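Side-chain contacts in beta-fructofuranosidase (Bifidobacterium adolescentis, PDB 6NOB), which probably hydrolyses terminal non-reducing beta-D-fructofuranoside residues, as a glycoside hydrolase of family 32: residues A[474-479]-A[591-596]; A[492-497]-A[584-589]. All coordinates share one frame; numbering follows the deposited sequence.

Contact 1 (A[474-479]-A[591-596]); sequences LPRELH and VVEVFL
Arg476 and Glu593 reach toward each other from two different beta-sheets, and their salt bridge shows how a buried charge can be paid for across a domain boundary. From CB, the arginine sets CG anti to its own carbonyl carbon (chi1 -63°) and then runs extended to NE, which carries the guanidinium across to the other strand. CG lies at the fringe of the Phe595 ring, and CD follows in the plane of that ring, 3.9 Å from Phe595 CE2. NE comes next, 3.6 Å from Phe595 CZ; the ring offers its edge here, while the guanidinium turns a face to CZ, the two planes standing 83° apart. At the tip, Arg476 NH2 donates to Glu593 OE1 over 2.8 Å in an almost straight bond (177°), within the guanidinium plane and onto the anti lone pair of the oxygen. A water ties the same groups together, accepting from Arg476 NE and donating to Glu593 OE1 and to Leu474 O. The other carboxylate oxygen, Glu593 OE2, uses its syn lone pair for Leu474 N at 3.2 Å, with Leu474 CG 3.5 Å from that oxygen; OE2 also shares a hydrogen bond with His121 NE2. Asp430 pairs with Arg476 NH1, so two carboxylates probably balance the arginine's charge, and Tyr435 adds a cation-pi contact. Strand 468-481, flanked by strands 448-454 and 484-489 of the catalytic beta-propeller, thus meets strand 591-596 of the C-terminal beta-sandwich, where strand 601-606 supplies Ser604 and Ala602 beside the arginine.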
ATOM      1  N   LEU A 474       8.443  -3.590  -2.332  1.00 44.87           N
ATOM      2  CA  LEU A 474       9.603  -3.630  -1.458  1.00 43.47           C
ATOM      3  C   LEU A 474       9.966  -2.204  -1.045  1.00 44.68           C
ATOM      4  O   LEU A 474       9.868  -1.282  -1.860  1.00 46.43           O
ATOM      5  CB  LEU A 474      10.785  -4.304  -2.155  1.00 41.53           C
ATOM      6  CG  LEU A 474      10.645  -5.812  -2.397  1.00 38.15           C
ATOM      7  CD1 LEU A 474      11.750  -6.333  -3.309  1.00 32.61           C
ATOM      8  CD2 LEU A 474      10.635  -6.577  -1.078  1.00 35.86           C
ATOM      9  N   PRO A 475      10.352  -1.988   0.213  1.00 41.18           N
ATOM     10  CA  PRO A 475      10.558  -0.612   0.697  1.00 39.03           C
ATOM     11  C   PRO A 475      11.652   0.105  -0.080  1.00 38.04           C
ATOM     12  O   PRO A 475      12.751  -0.422  -0.276  1.00 37.36           O
ATOM     13  CB  PRO A 475      10.937  -0.803   2.170  1.00 39.02           C
ATOM     14  CG  PRO A 475      11.370  -2.233   2.287  1.00 42.31           C
ATOM     15  CD  PRO A 475      10.577  -2.991   1.267  1.00 42.51           C
ATOM     16  N   ARG A 476      11.339   1.319  -0.529  1.00 29.70           N
ATOM     17  CA  ARG A 476      12.247   2.119  -1.337  1.00 35.08           C
ATOM     18  C   ARG A 476      12.737   3.332  -0.555  1.00 38.48           C
ATOM     19  O   ARG A 476      11.966   3.974   0.168  1.00 41.96           O
ATOM     20  CB  ARG A 476      11.567   2.573  -2.631  1.00 35.82           C
ATOM     21  CG  ARG A 476      11.161   1.427  -3.538  1.00 37.47           C
ATOM     22  CD  ARG A 476      10.317   1.903  -4.708  1.00 36.89           C
ATOM     23  NE  ARG A 476       9.696   0.780  -5.406  1.00 39.50           N
ATOM     24  CZ  ARG A 476       8.918   0.900  -6.477  1.00 40.99           C
ATOM     25  NH1 ARG A 476       8.666   2.100  -6.982  1.00 39.20           N
ATOM     26  NH2 ARG A 476       8.393  -0.178  -7.044  1.00 41.21           N
ATOM     27  N   GLU A 477      14.023   3.635  -0.700  1.00 30.58           N
ATOM     28  CA  GLU A 477      14.601   4.844  -0.135  1.00 35.37           C
ATOM     29  C   GLU A 477      14.513   5.966  -1.160  1.00 35.68           C
ATOM     30  O   GLU A 477      14.715   5.745  -2.357  1.00 39.60           O
ATOM     31  CB  GLU A 477      16.060   4.611   0.273  1.00 35.09           C
ATOM     32  CG  GLU A 477      16.723   5.808   0.949  1.00 45.31           C
ATOM     33  CD  GLU A 477      18.188   5.566   1.270  1.00 53.34           C
ATOM     34  OE1 GLU A 477      18.613   4.390   1.266  1.00 50.35           O
ATOM     35  OE2 GLU A 477      18.911   6.553   1.527  1.00 54.65           O
ATOM     36  N   LEU A 478      14.212   7.171  -0.684  1.00 33.58           N
ATOM     37  CA  LEU A 478      13.995   8.322  -1.547  1.00 36.81           C
ATOM     38  C   LEU A 478      15.116   9.340  -1.388  1.00 38.78           C
ATOM     39  O   LEU A 478      15.567   9.618  -0.273  1.00 40.55           O
ATOM     40  CB  LEU A 478      12.651   8.989  -1.241  1.00 33.56           C
ATOM     41  CG  LEU A 478      11.411   8.125  -1.467  1.00 33.06           C
ATOM     42  CD1 LEU A 478      10.145   8.941  -1.246  1.00 29.57           C
ATOM     43  CD2 LEU A 478      11.431   7.524  -2.861  1.00 29.33           C
ATOM     44  N   HIS A 479      15.554   9.893  -2.518  1.00 39.73           N
ATOM     45  CA  HIS A 479      16.469  11.023  -2.547  1.00 39.38           C
ATOM     46  C   HIS A 479      16.063  11.944  -3.690  1.00 44.14           C
ATOM     47  O   HIS A 479      15.356  11.541  -4.616  1.00 40.25           O
ATOM     48  CB  HIS A 479      17.931  10.576  -2.710  1.00 32.76           C
ATOM     49  CG  HIS A 479      18.563  10.109  -1.436  1.00 41.32           C
ATOM     50  ND1 HIS A 479      19.031  10.981  -0.474  1.00 41.31           N
ATOM     51  CD2 HIS A 479      18.806   8.862  -0.965  1.00 36.67           C
ATOM     52  CE1 HIS A 479      19.528  10.291   0.537  1.00 44.50           C
ATOM     53  NE2 HIS A 479      19.404   9.003   0.264  1.00 42.04           N
ATOM     54  N   VAL A 591       5.418 -10.715  -9.419  1.00 44.22           N
ATOM     55  CA  VAL A 591       5.523  -9.260  -9.426  1.00 38.64           C
ATOM     56  C   VAL A 591       6.951  -8.896  -9.807  1.00 42.18           C
ATOM     57  O   VAL A 591       7.906  -9.569  -9.411  1.00 44.19           O
ATOM     58  CB  VAL A 591       5.114  -8.660  -8.057  1.00 41.41           C
ATOM     59  CG1 VAL A 591       5.999  -9.206  -6.938  1.00 39.57           C
ATOM     60  CG2 VAL A 591       5.153  -7.135  -8.091  1.00 40.60           C
ATOM     61  N   VAL A 592       7.087  -7.834 -10.599  1.00 44.13           N
ATOM     62  CA  VAL A 592       8.384  -7.332 -11.031  1.00 41.15           C
ATOM     63  C   VAL A 592       8.547  -5.912 -10.512  1.00 43.87           C
ATOM     64  O   VAL A 592       7.575  -5.161 -10.388  1.00 44.09           O
ATOM     65  CB  VAL A 592       8.542  -7.383 -12.571  1.00 36.63           C
ATOM     66  CG1 VAL A 592       7.721  -6.289 -13.240  1.00 35.03           C
ATOM     67  CG2 VAL A 592      10.007  -7.274 -12.970  1.00 34.75           C
ATOM     68  N   GLU A 593       9.784  -5.560 -10.168  1.00 45.43           N
ATOM     69  CA  GLU A 593      10.145  -4.191  -9.814  1.00 43.61           C
ATOM     70  C   GLU A 593      11.498  -3.897 -10.442  1.00 47.93           C
ATOM     71  O   GLU A 593      12.471  -4.613 -10.183  1.00 51.05           O
ATOM     72  CB  GLU A 593      10.188  -3.988  -8.294  1.00 38.27           C
ATOM     73  CG  GLU A 593       8.888  -4.345  -7.586  1.00 45.31           C
ATOM     74  CD  GLU A 593       8.851  -3.882  -6.145  1.00 47.09           C
ATOM     75  OE1 GLU A 593       8.851  -2.656  -5.918  1.00 49.30           O
ATOM     76  OE2 GLU A 593       8.816  -4.745  -5.241  1.00 44.97           O
ATOM     77  N   VAL A 594      11.555  -2.858 -11.270  1.00 47.09           N
ATOM     78  CA  VAL A 594      12.727  -2.551 -12.081  1.00 41.96           C
ATOM     79  C   VAL A 594      13.226  -1.160 -11.715  1.00 42.81           C
ATOM     80  O   VAL A 594      12.433  -0.219 -11.602  1.00 49.47           O
ATOM     81  CB  VAL A 594      12.403  -2.636 -13.584  1.00 41.49           C
ATOM     82  CG1 VAL A 594      13.614  -2.249 -14.414  1.00 43.34           C
ATOM     83  CG2 VAL A 594      11.920  -4.035 -13.945  1.00 33.54           C
ATOM     84  N   PHE A 595      14.539  -1.032 -11.540  1.00 38.61           N
ATOM     85  CA  PHE A 595      15.178   0.237 -11.224  1.00 38.33           C
ATOM     86  C   PHE A 595      16.266   0.514 -12.250  1.00 39.03           C
ATOM     87  O   PHE A 595      17.134  -0.333 -12.485  1.00 40.06           O
ATOM     88  CB  PHE A 595      15.743   0.217  -9.800  1.00 35.71           C
ATOM     89  CG  PHE A 595      14.701  -0.058  -8.758  1.00 39.83           C
ATOM     90  CD1 PHE A 595      14.396  -1.359  -8.388  1.00 37.17           C
ATOM     91  CD2 PHE A 595      13.993   0.983  -8.177  1.00 39.53           C
ATOM     92  CE1 PHE A 595      13.420  -1.614  -7.446  1.00 37.55           C
ATOM     93  CE2 PHE A 595      13.017   0.734  -7.233  1.00 38.05           C
ATOM     94  CZ  PHE A 595      12.730  -0.567  -6.865  1.00 40.39           C
ATOM     95  N   LEU A 596      16.210   1.691 -12.867  1.00 39.62           N
ATOM     96  CA  LEU A 596      17.119   2.060 -13.942  1.00 43.24           C
ATOM     97  C   LEU A 596      18.055   3.171 -13.485  1.00 47.55           C
ATOM     98  O   LEU A 596      17.644   4.082 -12.759  1.00 52.66           O
ATOM     99  CB  LEU A 596      16.343   2.511 -15.181  1.00 45.51           C
ATOM    100  CG  LEU A 596      15.276   1.539 -15.690  1.00 48.37           C
ATOM    101  CD1 LEU A 596      14.671   2.041 -16.988  1.00 46.49           C
ATOM    102  CD2 LEU A 596      15.870   0.156 -15.879  1.00 50.51           C
TER
HETATM  103  O   HOH W   1      10.597  -1.599  -4.454  1.00 33.58           O

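Contact 2 (A[492-497]-A[584-589]); sequences EVYREL and EVFFDR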
ATOM      1  N   GLU A 492      18.530  -2.886   3.387  1.00 41.99           N
ATOM      2  CA  GLU A 492      18.125  -4.152   3.991  1.00 35.60           C
ATOM      3  C   GLU A 492      17.548  -5.116   2.961  1.00 36.78           C
ATOM      4  O   GLU A 492      17.708  -6.335   3.099  1.00 38.64           O
ATOM      5  CB  GLU A 492      17.112  -3.901   5.104  1.00 36.34           C
ATOM      6  CG  GLU A 492      17.666  -3.136   6.292  1.00 39.03           C
ATOM      7  CD  GLU A 492      17.488  -1.639   6.155  1.00 38.06           C
ATOM      8  OE1 GLU A 492      17.288  -1.158   5.020  1.00 39.90           O
ATOM      9  OE2 GLU A 492      17.537  -0.943   7.190  1.00 41.82           O
ATOM     10  N   VAL A 493      16.873  -4.599   1.931  1.00 38.48           N
ATOM     11  CA  VAL A 493      16.340  -5.465   0.882  1.00 41.83           C
ATOM     12  C   VAL A 493      17.472  -6.218   0.194  1.00 46.66           C
ATOM     13  O   VAL A 493      17.407  -7.440   0.006  1.00 43.98           O
ATOM     14  CB  VAL A 493      15.508  -4.646  -0.122  1.00 44.22           C
ATOM     15  CG1 VAL A 493      15.389  -5.380  -1.451  1.00 44.79           C
ATOM     16  CG2 VAL A 493      14.132  -4.349   0.454  1.00 46.55           C
ATOM     17  N   TYR A 494      18.537  -5.502  -0.179  1.00 44.98           N
ATOM     18  CA  TYR A 494      19.696  -6.153  -0.782  1.00 45.60           C
ATOM     19  C   TYR A 494      20.342  -7.141   0.182  1.00 47.56           C
ATOM     20  O   TYR A 494      20.727  -8.247  -0.215  1.00 49.39           O
ATOM     21  CB  TYR A 494      20.718  -5.107  -1.225  1.00 42.57           C
ATOM     22  CG  TYR A 494      20.239  -4.168  -2.313  1.00 44.78           C
ATOM     23  CD1 TYR A 494      20.091  -4.608  -3.624  1.00 41.38           C
ATOM     24  CD2 TYR A 494      19.961  -2.836  -2.032  1.00 42.20           C
ATOM     25  CE1 TYR A 494      19.670  -3.748  -4.623  1.00 41.47           C
ATOM     26  CE2 TYR A 494      19.537  -1.970  -3.025  1.00 45.87           C
ATOM     27  CZ  TYR A 494      19.394  -2.430  -4.318  1.00 45.18           C
ATOM     28  OH  TYR A 494      18.971  -1.572  -5.309  1.00 46.38           O
ATOM     29  N   ARG A 495      20.466  -6.760   1.456  1.00 40.68           N
ATOM     30  CA  ARG A 495      21.153  -7.607   2.425  1.00 39.47           C
ATOM     31  C   ARG A 495      20.387  -8.899   2.686  1.00 36.85           C
ATOM     32  O   ARG A 495      20.989  -9.974   2.776  1.00 40.28           O
ATOM     33  CB  ARG A 495      21.365  -6.839   3.732  1.00 44.00           C
ATOM     34  CG  ARG A 495      22.175  -7.593   4.788  1.00 42.41           C
ATOM     35  CD  ARG A 495      22.140  -6.867   6.130  1.00 47.48           C
ATOM     36  NE  ARG A 495      20.832  -6.975   6.773  1.00 54.14           N
ATOM     37  CZ  ARG A 495      20.296  -6.038   7.552  1.00 51.78           C
ATOM     38  NH1 ARG A 495      20.953  -4.911   7.786  1.00 55.79           N
ATOM     39  NH2 ARG A 495      19.100  -6.229   8.095  1.00 45.40           N
ATOM     40  N   GLU A 496      19.062  -8.819   2.804  1.00 39.18           N
ATOM     41  CA  GLU A 496      18.279  -9.976   3.224  1.00 42.31           C
ATOM     42  C   GLU A 496      17.805 -10.850   2.067  1.00 42.52           C
ATOM     43  O   GLU A 496      17.683 -12.068   2.240  1.00 42.46           O
ATOM     44  CB  GLU A 496      17.065  -9.521   4.042  1.00 42.78           C
ATOM     45  CG  GLU A 496      17.410  -8.739   5.307  1.00 42.80           C
ATOM     46  CD  GLU A 496      18.210  -9.554   6.310  1.00 48.39           C
ATOM     47  OE1 GLU A 496      17.983 -10.779   6.408  1.00 47.42           O
ATOM     48  OE2 GLU A 496      19.069  -8.967   7.001  1.00 47.40           O
ATOM     49  N   LEU A 497      17.543 -10.272   0.890  1.00 43.79           N
ATOM     50  CA  LEU A 497      16.856 -10.995  -0.177  1.00 45.08           C
ATOM     51  C   LEU A 497      17.776 -11.558  -1.251  1.00 47.44           C
ATOM     52  O   LEU A 497      17.379 -12.504  -1.939  1.00 52.35           O
ATOM     53  CB  LEU A 497      15.817 -10.092  -0.852  1.00 37.88           C
ATOM     54  CG  LEU A 497      14.625  -9.663   0.004  1.00 38.11           C
ATOM     55  CD1 LEU A 497      13.601  -8.905  -0.833  1.00 33.49           C
ATOM     56  CD2 LEU A 497      13.990 -10.868   0.677  1.00 34.61           C
ATOM     57  N   GLU A 584      18.358  -2.837 -13.015  1.00 46.93           N
ATOM     58  CA  GLU A 584      18.274  -3.668 -11.823  1.00 47.82           C
ATOM     59  C   GLU A 584      16.860  -4.220 -11.717  1.00 47.14           C
ATOM     60  O   GLU A 584      15.892  -3.454 -11.719  1.00 52.31           O
ATOM     61  CB  GLU A 584      18.648  -2.869 -10.571  1.00 50.42           C
ATOM     62  CG  GLU A 584      19.004  -3.735  -9.382  1.00 52.36           C
ATOM     63  CD  GLU A 584      19.569  -2.947  -8.213  1.00 52.25           C
ATOM     64  OE1 GLU A 584      18.911  -1.989  -7.753  1.00 51.27           O
ATOM     65  OE2 GLU A 584      20.677  -3.289  -7.750  1.00 51.12           O
ATOM     66  N   VAL A 585      16.742  -5.545 -11.631  1.00 44.76           N
ATOM     67  CA  VAL A 585      15.456  -6.227 -11.718  1.00 40.56           C
ATOM     68  C   VAL A 585      15.250  -7.092 -10.483  1.00 45.04           C
ATOM     69  O   VAL A 585      16.119  -7.897 -10.130  1.00 51.25           O
ATOM     70  CB  VAL A 585      15.356  -7.095 -12.988  1.00 41.00           C
ATOM     71  CG1 VAL A 585      13.992  -7.760 -13.069  1.00 37.62           C
ATOM     72  CG2 VAL A 585      15.626  -6.259 -14.228  1.00 45.52           C
ATOM     73  N   PHE A 586      14.100  -6.925  -9.832  1.00 43.36           N
ATOM     74  CA  PHE A 586      13.606  -7.847  -8.812  1.00 42.63           C
ATOM     75  C   PHE A 586      12.337  -8.491  -9.360  1.00 44.05           C
ATOM     76  O   PHE A 586      11.324  -7.807  -9.540  1.00 41.48           O
ATOM     77  CB  PHE A 586      13.299  -7.136  -7.493  1.00 39.60           C
ATOM     78  CG  PHE A 586      14.500  -6.554  -6.796  1.00 36.26           C
ATOM     79  CD1 PHE A 586      15.029  -5.336  -7.189  1.00 33.70           C
ATOM     80  CD2 PHE A 586      15.068  -7.206  -5.714  1.00 40.41           C
ATOM     81  CE1 PHE A 586      16.120  -4.792  -6.535  1.00 39.76           C
ATOM     82  CE2 PHE A 586      16.161  -6.668  -5.056  1.00 43.80           C
ATOM     83  CZ  PHE A 586      16.687  -5.457  -5.468  1.00 42.51           C
ATOM     84  N   PHE A 587      12.382  -9.794  -9.624  1.00 42.08           N
ATOM     85  CA  PHE A 587      11.184 -10.544  -9.986  1.00 44.55           C
ATOM     86  C   PHE A 587      10.915 -11.593  -8.920  1.00 43.56           C
ATOM     87  O   PHE A 587      11.762 -12.456  -8.666  1.00 47.03           O
ATOM     88  CB  PHE A 587      11.303 -11.209 -11.356  1.00 46.09           C
ATOM     89  CG  PHE A 587      10.042 -11.902 -11.778  1.00 44.64           C
ATOM     90  CD1 PHE A 587       8.960 -11.168 -12.236  1.00 43.81           C
ATOM     91  CD2 PHE A 587       9.920 -13.279 -11.678  1.00 45.36           C
ATOM     92  CE1 PHE A 587       7.786 -11.795 -12.610  1.00 46.02           C
ATOM     93  CE2 PHE A 587       8.748 -13.912 -12.050  1.00 46.84           C
ATOM     94  CZ  PHE A 587       7.679 -13.168 -12.515  1.00 45.98           C
ATOM     95  N   ASP A 588       9.725 -11.532  -8.318  1.00 40.83           N
ATOM     96  CA  ASP A 588       9.374 -12.350  -7.161  1.00 41.50           C
ATOM     97  C   ASP A 588       8.094 -13.132  -7.479  1.00 45.99           C
ATOM     98  O   ASP A 588       7.011 -12.808  -6.988  1.00 48.58           O
ATOM     99  CB  ASP A 588       9.218 -11.476  -5.914  1.00 40.70           C
ATOM    100  CG  ASP A 588       8.946 -12.281  -4.659  1.00 42.53           C
ATOM    101  OD1 ASP A 588       9.235 -13.497  -4.648  1.00 43.74           O
ATOM    102  OD2 ASP A 588       8.446 -11.689  -3.680  1.00 37.56           O
ATOM    103  N   ARG A 589       8.236 -14.156  -8.327  1.00 48.45           N
ATOM    104  CA  ARG A 589       7.178 -15.111  -8.654  1.00 48.48           C
ATOM    105  C   ARG A 589       6.015 -14.491  -9.426  1.00 51.52           C
ATOM    106  O   ARG A 589       5.677 -14.963 -10.517  1.00 50.09           O
ATOM    107  CB  ARG A 589       6.669 -15.795  -7.380  1.00 42.45           C
ATOM    108  CG  ARG A 589       7.663 -16.787  -6.788  1.00 42.78           C
ATOM    109  CD  ARG A 589       7.431 -16.994  -5.302  1.00 42.04           C
ATOM    110  NE  ARG A 589       6.155 -17.649  -5.032  1.00 47.94           N
ATOM    111  CZ  ARG A 589       5.984 -18.967  -5.004  1.00 50.08           C
ATOM    112  NH1 ARG A 589       7.011 -19.776  -5.232  1.00 46.92           N
ATOM    113  NH2 ARG A 589       4.787 -19.478  -4.748  1.00 47.27           N
TER
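The ring of Tyr494 and the ring of Phe586 meet obliquely, their planes 54° apart and their centroids separated by 5.8 Å. At the phenylalanine ring, the tyrosine comes to the edge: Tyr494 CE1 lies near the phenylalanine plane, 3.5 Å from Phe586 CZ, and CD1 sits in that plane a little farther off. Around the tyrosine ring, Glu584 OE1 occupies the edge, in the ring plane, whereas Phe586 CZ and Glu584 OE2 approach at a slant. The carboxylate is itself turned 45° from the phenol. Tyr494 OH donates to Glu584 OE1, at a separation of 2.5 Å, short enough for its exact length to be doubtful. Glu584 holds CG anti to its backbone N and stays extended beyond it, which brings the carboxylate to the hydroxyl from the opposite direction. The side chains belong to the short helix 491-497, which follows the last strand of the catalytic domain, and to strand 582-588 of the C-terminal beta-sandwich; a beta-propeller followed by a beta-sandwich is the core plan of family 32. Helix and strand segments run at 55° to one another, the segment axes approaching to 12.4 Å, a span that the large side chains bridge. Nearer the strand's C-terminal end, Val493 CG1 packs obliquely on the phenylalanine, 3.9 Å from Phe586 CE2. Lys488 makes a hydrogen bond with Tyr494 OH, and Tyr521 makes one with Glu584 OE2 while also meeting Phe586 edge-to-face. Pro489, from strand 484-489, touches both Tyr494 and Phe586.

Read from the N terminus, the chain first passes residues 474-479, in a strand of the catalytic domain, then 492-497, in the short helix leading into the C-terminal sandwich. It completes much of that sandwich before returning through 584-589, which closes contact 2, and 591-596, which closes contact 1. The smaller loop is therefore nested in the larger. Strands 582-588 and 591-596 are antiparallel neighbours in one sheet, joined by probable backbone bonds from Glu593 N to Phe586 O and from Phe595 N to Glu584 O. With centres about 9 Å apart, the two contacts fasten this sheet to a catalytic-domain strand and to the connecting helix.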